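PDB 3GT5: N-acetylglucosamine 2-epimerase, which probably isomerises sugars, perhaps by epimerising N-acylglucosamine or a related sugar at C2. Local coordinates for residues E145-Y156 with R197-R208. Residues are numbered along the deposited sequence; the frame is centred on the assembly and turned at random.
Sequences ERHFWDAEYGLY and RALVLADRITRR
Gly154 and Leu155 lie against one side of helix 192-211, with CA of Gly154 6.5 Å from CA of Val200 and CA of Leu155 6.2 Å from CA of Leu201. The segment 145-156 runs from the end of helix 133-147 into a hairpin of strands 149-150 and 155-160. Arg197 carries one end of the contact. Its guanidinium lies flat on the Trp149 indole, planes 4° apart, in a cation-pi stack with Arg197 CZ 3.6 Å from the centroid of the six-membered ring. The bend at chi2 (58°) brings CD over the same ring, and the bend at chi3 (55°) helps to lay the guanidinium flat on it. In the guanidinium plane, Arg197 NH1 gives a 2.7 Å salt-bridge bond to the syn side of Glu145 OE2. Arg197 NH1 also bonds Tyr156 OH at 2.9 Å.

Further along, Leu201 CD2 meets the edge of Trp149 and packs 3.8 Å from Tyr156 CD2. Gly154 O is buried without a polar partner, beside Val200 CG1 and Leu201 CD2. Leu155 CD2 touches Ile205 CD1 at 3.6 Å. At the turn, Arg208 NH2 bonds Tyr153 O at 2.9 Å, in the carbonyl plane on a lone pair, and NH1 adds a weak bond. Two waters extend this: one joins Ala151 O to Arg204 NH2, the other Glu152 O to Arg204 NE.

The contact joins the hairpin that follows helix 133-147 to helix 192-211, in what is probably the (alpha/alpha)6 barrel of this family. Stack, salt bridge and hydroxyl together fix the rotation of the Arg197 guanidinium, and Glu145 probably offsets its charge.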
ATOM      1  N   GLU A 145      -1.756  18.751  -8.948  1.00 19.67           N
ATOM      2  CA  GLU A 145      -1.415  19.361 -10.254  1.00 20.73           C
ATOM      3  C   GLU A 145      -0.604  20.635 -10.077  1.00 21.31           C
ATOM      4  O   GLU A 145       0.273  20.946 -10.870  1.00 21.28           O
ATOM      5  CB  GLU A 145      -2.692  19.725 -11.035  1.00 21.31           C
ATOM      6  CG  GLU A 145      -3.450  18.522 -11.670  1.00 25.65           C
ATOM      7  CD  GLU A 145      -2.639  17.611 -12.600  1.00 28.25           C
ATOM      8  OE1 GLU A 145      -2.594  17.808 -13.839  1.00 31.29           O
ATOM      9  OE2 GLU A 145      -2.109  16.622 -12.089  1.00 27.47           O
ATOM     10  N   ARG A 146      -0.946  21.408  -9.059  1.00 21.04           N
ATOM     11  CA  ARG A 146      -0.304  22.702  -8.796  1.00 22.26           C
ATOM     12  C   ARG A 146       1.148  22.520  -8.399  1.00 21.41           C
ATOM     13  O   ARG A 146       1.987  23.283  -8.851  1.00 21.63           O
ATOM     14  CB  ARG A 146      -1.070  23.432  -7.686  1.00 23.48           C
ATOM     15  CG  ARG A 146      -0.667  24.870  -7.301  1.00 27.96           C
ATOM     16  CD  ARG A 146      -1.786  25.479  -6.381  1.00 33.77           C
ATOM     17  NE  ARG A 146      -3.082  25.456  -7.098  1.00 38.90           N
ATOM     18  CZ  ARG A 146      -4.195  24.745  -6.807  1.00 38.07           C
ATOM     19  NH1 ARG A 146      -4.335  23.960  -5.705  1.00 34.50           N
ATOM     20  NH2 ARG A 146      -5.221  24.853  -7.663  1.00 36.70           N
ATOM     21  N   HIS A 147       1.450  21.528  -7.558  1.00 20.51           N
ATOM     22  CA  HIS A 147       2.791  21.423  -6.977  1.00 19.30           C
ATOM     23  C   HIS A 147       3.609  20.198  -7.362  1.00 17.92           C
ATOM     24  O   HIS A 147       4.842  20.293  -7.501  1.00 20.04           O
ATOM     25  CB  HIS A 147       2.717  21.461  -5.456  1.00 19.29           C
ATOM     26  CG  HIS A 147       2.089  22.698  -4.905  1.00 20.97           C
ATOM     27  ND1 HIS A 147       2.659  23.953  -5.037  1.00 23.04           N
ATOM     28  CD2 HIS A 147       0.972  22.863  -4.155  1.00 24.06           C
ATOM     29  CE1 HIS A 147       1.907  24.836  -4.394  1.00 22.84           C
ATOM     30  NE2 HIS A 147       0.876  24.203  -3.857  1.00 23.53           N
ATOM     31  N   PHE A 148       2.970  19.035  -7.453  1.00 16.22           N
ATOM     32  CA  PHE A 148       3.701  17.790  -7.559  1.00 15.61           C
ATOM     33  C   PHE A 148       3.857  17.221  -8.973  1.00 16.66           C
ATOM     34  O   PHE A 148       4.809  16.549  -9.283  1.00 17.07           O
ATOM     35  CB  PHE A 148       3.024  16.725  -6.680  1.00 15.74           C
ATOM     36  CG  PHE A 148       3.190  16.955  -5.232  1.00 17.66           C
ATOM     37  CD1 PHE A 148       4.212  16.319  -4.521  1.00 16.67           C
ATOM     38  CD2 PHE A 148       2.330  17.795  -4.552  1.00 19.30           C
ATOM     39  CE1 PHE A 148       4.379  16.522  -3.196  1.00 19.16           C
ATOM     40  CE2 PHE A 148       2.506  18.018  -3.171  1.00 20.57           C
ATOM     41  CZ  PHE A 148       3.526  17.377  -2.502  1.00 19.56           C
ATOM     42  N   TRP A 149       2.864  17.422  -9.828  1.00 17.64           N
ATOM     43  CA  TRP A 149       2.862  16.809 -11.138  1.00 17.68           C
ATOM     44  C   TRP A 149       3.943  17.392 -12.040  1.00 19.09           C
ATOM     45  O   TRP A 149       4.115  18.617 -12.113  1.00 19.43           O
ATOM     46  CB  TRP A 149       1.497  17.000 -11.771  1.00 17.78           C
ATOM     47  CG  TRP A 149       1.355  16.394 -13.108  1.00 16.56           C
ATOM     48  CD1 TRP A 149       0.963  17.052 -14.236  1.00 20.86           C
ATOM     49  CD2 TRP A 149       1.478  14.997 -13.483  1.00 17.14           C
ATOM     50  NE1 TRP A 149       0.886  16.185 -15.291  1.00 19.45           N
ATOM     51  CE2 TRP A 149       1.200  14.917 -14.857  1.00 17.55           C
ATOM     52  CE3 TRP A 149       1.830  13.821 -12.798  1.00 16.08           C
ATOM     53  CZ2 TRP A 149       1.228  13.707 -15.567  1.00 18.41           C
ATOM     54  CZ3 TRP A 149       1.855  12.623 -13.503  1.00 16.45           C
ATOM     55  CH2 TRP A 149       1.544  12.568 -14.866  1.00 18.50           C
ATOM     56  N   ASP A 150       4.676  16.529 -12.722  1.00 18.10           N
ATOM     57  CA  ASP A 150       5.678  16.978 -13.715  1.00 20.29           C
ATOM     58  C   ASP A 150       5.291  16.397 -15.071  1.00 21.31           C
ATOM     59  O   ASP A 150       5.700  15.270 -15.444  1.00 20.06           O
ATOM     60  CB  ASP A 150       7.053  16.499 -13.237  1.00 20.86           C
ATOM     61  CG  ASP A 150       8.228  17.143 -13.969  1.00 26.46           C
ATOM     62  OD1 ASP A 150       8.068  17.864 -14.978  1.00 31.02           O
ATOM     63  OD2 ASP A 150       9.335  16.842 -13.485  1.00 34.50           O
ATOM     64  N   ALA A 151       4.525  17.167 -15.847  1.00 22.11           N
ATOM     65  CA  ALA A 151       3.996  16.658 -17.130  1.00 23.50           C
ATOM     66  C   ALA A 151       5.067  16.128 -18.109  1.00 23.75           C
ATOM     67  O   ALA A 151       4.830  15.164 -18.838  1.00 25.25           O
ATOM     68  CB  ALA A 151       3.182  17.770 -17.809  1.00 24.14           C
ATOM     69  N   GLU A 152       6.256  16.716 -18.080  1.00 22.87           N
ATOM     70  CA  GLU A 152       7.341  16.380 -18.994  1.00 23.83           C
ATOM     71  C   GLU A 152       7.768  14.904 -18.805  1.00 21.75           C
ATOM     72  O   GLU A 152       8.150  14.216 -19.766  1.00 22.06           O
ATOM     73  CB  GLU A 152       8.509  17.367 -18.736  1.00 25.19           C
ATOM     74  CG  GLU A 152       9.884  16.909 -19.105  1.00 30.54           C
ATOM     75  CD  GLU A 152      10.918  18.038 -19.097  1.00 34.88           C
ATOM     76  OE1 GLU A 152      11.008  18.811 -18.119  1.00 36.51           O
ATOM     77  OE2 GLU A 152      11.682  18.124 -20.077  1.00 41.72           O
ATOM     78  N   TYR A 153       7.698  14.442 -17.555  1.00 19.46           N
ATOM     79  CA  TYR A 153       8.064  13.077 -17.204  1.00 18.84           C
ATOM     80  C   TYR A 153       6.866  12.130 -17.032  1.00 18.76           C
ATOM     81  O   TYR A 153       7.037  10.922 -17.068  1.00 18.71           O
ATOM     82  CB  TYR A 153       8.925  13.060 -15.987  1.00 18.75           C
ATOM     83  CG  TYR A 153      10.284  13.662 -16.213  1.00 18.97           C
ATOM     84  CD1 TYR A 153      11.290  12.943 -16.862  1.00 24.08           C
ATOM     85  CD2 TYR A 153      10.553  14.947 -15.844  1.00 20.28           C
ATOM     86  CE1 TYR A 153      12.577  13.524 -17.067  1.00 23.36           C
ATOM     87  CE2 TYR A 153      11.814  15.529 -16.090  1.00 20.53           C
ATOM     88  CZ  TYR A 153      12.794  14.817 -16.656  1.00 23.35           C
ATOM     89  OH  TYR A 153      14.045  15.414 -16.827  1.00 23.92           O
ATOM     90  N   GLY A 154       5.671  12.669 -16.891  1.00 17.45           N
ATOM     91  CA  GLY A 154       4.476  11.850 -16.629  1.00 18.36           C
ATOM     92  C   GLY A 154       4.452  11.197 -15.248  1.00 16.52           C
ATOM     93  O   GLY A 154       3.849  10.122 -15.060  1.00 15.64           O
ATOM     94  N   LEU A 155       5.153  11.837 -14.314  1.00 16.58           N
ATOM     95  CA  LEU A 155       5.293  11.386 -12.920  1.00 16.73           C
ATOM     96  C   LEU A 155       5.274  12.516 -11.884  1.00 16.30           C
ATOM     97  O   LEU A 155       5.645  13.662 -12.193  1.00 17.35           O
ATOM     98  CB  LEU A 155       6.615  10.611 -12.788  1.00 17.18           C
ATOM     99  CG  LEU A 155       6.730   9.347 -13.610  1.00 16.44           C
ATOM    100  CD1 LEU A 155       8.187   8.887 -13.741  1.00 16.65           C
ATOM    101  CD2 LEU A 155       5.842   8.268 -12.994  1.00 17.43           C
ATOM    102  N   TYR A 156       4.910  12.197 -10.628  1.00 14.06           N
ATOM    103  CA  TYR A 156       4.891  13.141  -9.544  1.00 14.95           C
ATOM    104  C   TYR A 156       6.267  13.210  -8.888  1.00 16.03           C
ATOM    105  O   TYR A 156       6.954  12.174  -8.713  1.00 15.84           O
ATOM    106  CB  TYR A 156       3.840  12.752  -8.477  1.00 13.57           C
ATOM    107  CG  TYR A 156       2.415  12.846  -8.988  1.00 14.78           C
ATOM    108  CD1 TYR A 156       1.720  14.058  -8.994  1.00 16.40           C
ATOM    109  CD2 TYR A 156       1.768  11.730  -9.493  1.00 15.34           C
ATOM    110  CE1 TYR A 156       0.428  14.131  -9.508  1.00 15.77           C
ATOM    111  CE2 TYR A 156       0.480  11.807  -9.973  1.00 15.37           C
ATOM    112  CZ  TYR A 156      -0.179  12.985  -9.965  1.00 15.59           C
ATOM    113  OH  TYR A 156      -1.458  12.995 -10.455  1.00 20.10           O
ATOM    114  N   ARG A 197      -4.874   8.931 -15.542  1.00 15.95           N
ATOM    115  CA  ARG A 197      -3.642   9.290 -14.807  1.00 16.00           C
ATOM    116  C   ARG A 197      -3.026   8.036 -14.231  1.00 15.89           C
ATOM    117  O   ARG A 197      -1.789   7.879 -14.218  1.00 16.12           O
ATOM    118  CB  ARG A 197      -3.940  10.321 -13.754  1.00 14.83           C
ATOM    119  CG  ARG A 197      -2.761  10.768 -12.928  1.00 17.18           C
ATOM    120  CD  ARG A 197      -1.638  11.344 -13.752  1.00 17.94           C
ATOM    121  NE  ARG A 197      -2.042  12.446 -14.616  1.00 17.58           N
ATOM    122  CZ  ARG A 197      -2.075  13.731 -14.281  1.00 17.84           C
ATOM    123  NH1 ARG A 197      -1.790  14.160 -13.052  1.00 18.25           N
ATOM    124  NH2 ARG A 197      -2.427  14.621 -15.214  1.00 20.89           N
ATOM    125  N   ALA A 198      -3.861   7.144 -13.715  1.00 15.93           N
ATOM    126  CA  ALA A 198      -3.315   5.842 -13.244  1.00 16.67           C
ATOM    127  C   ALA A 198      -2.568   5.104 -14.311  1.00 16.27           C
ATOM    128  O   ALA A 198      -1.483   4.527 -14.081  1.00 15.55           O
ATOM    129  CB  ALA A 198      -4.449   4.942 -12.648  1.00 15.61           C
ATOM    130  N   LEU A 199      -3.116   5.093 -15.529  1.00 15.35           N
ATOM    131  CA  LEU A 199      -2.484   4.402 -16.633  1.00 16.37           C
ATOM    132  C   LEU A 199      -1.167   5.028 -17.030  1.00 15.47           C
ATOM    133  O   LEU A 199      -0.231   4.276 -17.355  1.00 17.29           O
ATOM    134  CB  LEU A 199      -3.416   4.322 -17.866  1.00 16.86           C
ATOM    135  CG  LEU A 199      -2.834   3.511 -19.042  1.00 17.67           C
ATOM    136  CD1 LEU A 199      -2.645   2.032 -18.703  1.00 18.59           C
ATOM    137  CD2 LEU A 199      -3.714   3.726 -20.347  1.00 21.72           C
ATOM    138  N   VAL A 200      -1.125   6.364 -17.097  1.00 15.98           N
ATOM    139  CA  VAL A 200       0.127   7.108 -17.410  1.00 16.78           C
ATOM    140  C   VAL A 200       1.241   6.723 -16.393  1.00 15.33           C
ATOM    141  O   VAL A 200       2.361   6.367 -16.795  1.00 15.95           O
ATOM    142  CB  VAL A 200      -0.050   8.637 -17.418  1.00 18.12           C
ATOM    143  CG1 VAL A 200       1.343   9.364 -17.543  1.00 22.36           C
ATOM    144  CG2 VAL A 200      -0.996   9.101 -18.551  1.00 21.43           C
ATOM    145  N   LEU A 201       0.903   6.745 -15.119  1.00 15.06           N
ATOM    146  CA  LEU A 201       1.863   6.401 -14.041  1.00 14.50           C
ATOM    147  C   LEU A 201       2.360   4.971 -14.222  1.00 15.37           C
ATOM    148  O   LEU A 201       3.578   4.709 -14.144  1.00 15.17           O
ATOM    149  CB  LEU A 201       1.224   6.549 -12.663  1.00 15.20           C
ATOM    150  CG  LEU A 201       0.774   7.924 -12.182  1.00 15.34           C
ATOM    151  CD1 LEU A 201       0.030   7.826 -10.809  1.00 16.67           C
ATOM    152  CD2 LEU A 201       1.942   8.941 -12.112  1.00 17.03           C
ATOM    153  N   ALA A 202       1.434   4.026 -14.439  1.00 14.88           N
ATOM    154  CA  ALA A 202       1.850   2.630 -14.724  1.00 15.63           C
ATOM    155  C   ALA A 202       2.779   2.477 -15.935  1.00 16.08           C
ATOM    156  O   ALA A 202       3.774   1.781 -15.887  1.00 15.53           O
ATOM    157  CB  ALA A 202       0.628   1.695 -14.869  1.00 15.00           C
ATOM    158  N   ASP A 203       2.467   3.167 -17.018  1.00 15.62           N
ATOM    159  CA  ASP A 203       3.285   3.102 -18.205  1.00 17.38           C
ATOM    160  C   ASP A 203       4.697   3.644 -17.934  1.00 16.64           C
ATOM    161  O   ASP A 203       5.717   2.981 -18.243  1.00 16.96           O
ATOM    162  CB  ASP A 203       2.631   3.902 -19.296  1.00 18.07           C
ATOM    163  CG  ASP A 203       3.551   4.063 -20.504  1.00 25.46           C
ATOM    164  OD1 ASP A 203       4.029   3.054 -21.020  1.00 25.06           O
ATOM    165  OD2 ASP A 203       3.881   5.234 -20.857  1.00 36.33           O
ATOM    166  N   ARG A 204       4.757   4.808 -17.315  1.00 15.89           N
ATOM    167  CA  ARG A 204       6.056   5.465 -17.067  1.00 16.93           C
ATOM    168  C   ARG A 204       6.912   4.621 -16.125  1.00 16.92           C
ATOM    169  O   ARG A 204       8.114   4.430 -16.365  1.00 17.48           O
ATOM    170  CB  ARG A 204       5.874   6.865 -16.505  1.00 16.74           C
ATOM    171  CG  ARG A 204       5.239   7.863 -17.449  1.00 20.24           C
ATOM    172  CD  ARG A 204       5.963   8.020 -18.768  1.00 24.17           C
ATOM    173  NE  ARG A 204       5.300   9.113 -19.502  1.00 27.86           N
ATOM    174  CZ  ARG A 204       4.215   8.957 -20.256  1.00 28.95           C
ATOM    175  NH1 ARG A 204       3.707   7.751 -20.435  1.00 31.78           N
ATOM    176  NH2 ARG A 204       3.641  10.008 -20.858  1.00 28.12           N
ATOM    177  N   ILE A 205       6.322   4.119 -15.059  1.00 15.57           N
ATOM    178  CA  ILE A 205       7.124   3.304 -14.102  1.00 16.19           C
ATOM    179  C   ILE A 205       7.441   1.884 -14.647  1.00 16.78           C
ATOM    180  O   ILE A 205       8.610   1.430 -14.624  1.00 15.98           O
ATOM    181  CB  ILE A 205       6.426   3.195 -12.734  1.00 15.90           C
ATOM    182  CG1 ILE A 205       6.246   4.566 -12.065  1.00 16.16           C
ATOM    183  CG2 ILE A 205       7.210   2.222 -11.775  1.00 17.36           C
ATOM    184  CD1 ILE A 205       7.567   5.364 -11.687  1.00 19.30           C
ATOM    185  N   THR A 206       6.422   1.113 -15.024  1.00 15.69           N
ATOM    186  CA  THR A 206       6.632  -0.317 -15.300  1.00 16.73           C
ATOM    187  C   THR A 206       7.225  -0.586 -16.699  1.00 17.07           C
ATOM    188  O   THR A 206       7.686  -1.656 -16.921  1.00 17.71           O
ATOM    189  CB  THR A 206       5.389  -1.182 -15.078  1.00 16.74           C
ATOM    190  OG1 THR A 206       4.427  -0.893 -16.130  1.00 16.48           O
ATOM    191  CG2 THR A 206       4.800  -0.938 -13.700  1.00 16.97           C
ATOM    192  N   ARG A 207       7.202   0.406 -17.596  1.00 17.90           N
ATOM    193  CA  ARG A 207       7.836   0.295 -18.904  1.00 18.53           C
ATOM    194  C   ARG A 207       9.063   1.176 -19.007  1.00 18.57           C
ATOM    195  O   ARG A 207      10.176   0.630 -19.060  1.00 19.33           O
ATOM    196  CB  ARG A 207       6.839   0.528 -20.036  1.00 18.30           C
ATOM    197  CG  ARG A 207       5.721  -0.503 -20.004  1.00 19.09           C
ATOM    198  CD  ARG A 207       5.172  -0.832 -21.404  1.00 20.95           C
ATOM    199  NE  ARG A 207       4.431   0.292 -21.903  1.00 21.99           N
ATOM    200  CZ  ARG A 207       3.793   0.324 -23.068  1.00 22.71           C
ATOM    201  NH1 ARG A 207       3.122   1.413 -23.391  1.00 22.89           N
ATOM    202  NH2 ARG A 207       3.852  -0.699 -23.914  1.00 23.55           N
ATOM    203  N   ARG A 208       8.908   2.499 -19.017  1.00 18.70           N
ATOM    204  CA  ARG A 208      10.078   3.363 -19.195  1.00 17.99           C
ATOM    205  C   ARG A 208      11.131   3.224 -18.104  1.00 18.58           C
ATOM    206  O   ARG A 208      12.312   3.025 -18.411  1.00 18.95           O
ATOM    207  CB  ARG A 208       9.676   4.814 -19.300  1.00 18.66           C
ATOM    208  CG  ARG A 208      10.771   5.658 -19.895  1.00 22.53           C
ATOM    209  CD  ARG A 208      10.340   7.133 -19.874  1.00 27.19           C
ATOM    210  NE  ARG A 208      10.131   7.662 -18.512  1.00 29.88           N
ATOM    211  CZ  ARG A 208       9.494   8.806 -18.228  1.00 32.56           C
ATOM    212  NH1 ARG A 208       8.995   9.569 -19.210  1.00 32.88           N
ATOM    213  NH2 ARG A 208       9.337   9.197 -16.967  1.00 30.83           N
TER
HETATM  214  O   HOH W   1       4.596  12.680 -20.095  1.00 29.74           O
HETATM  215  O   HOH W   2       6.803  11.459 -20.153  1.00 33.51           O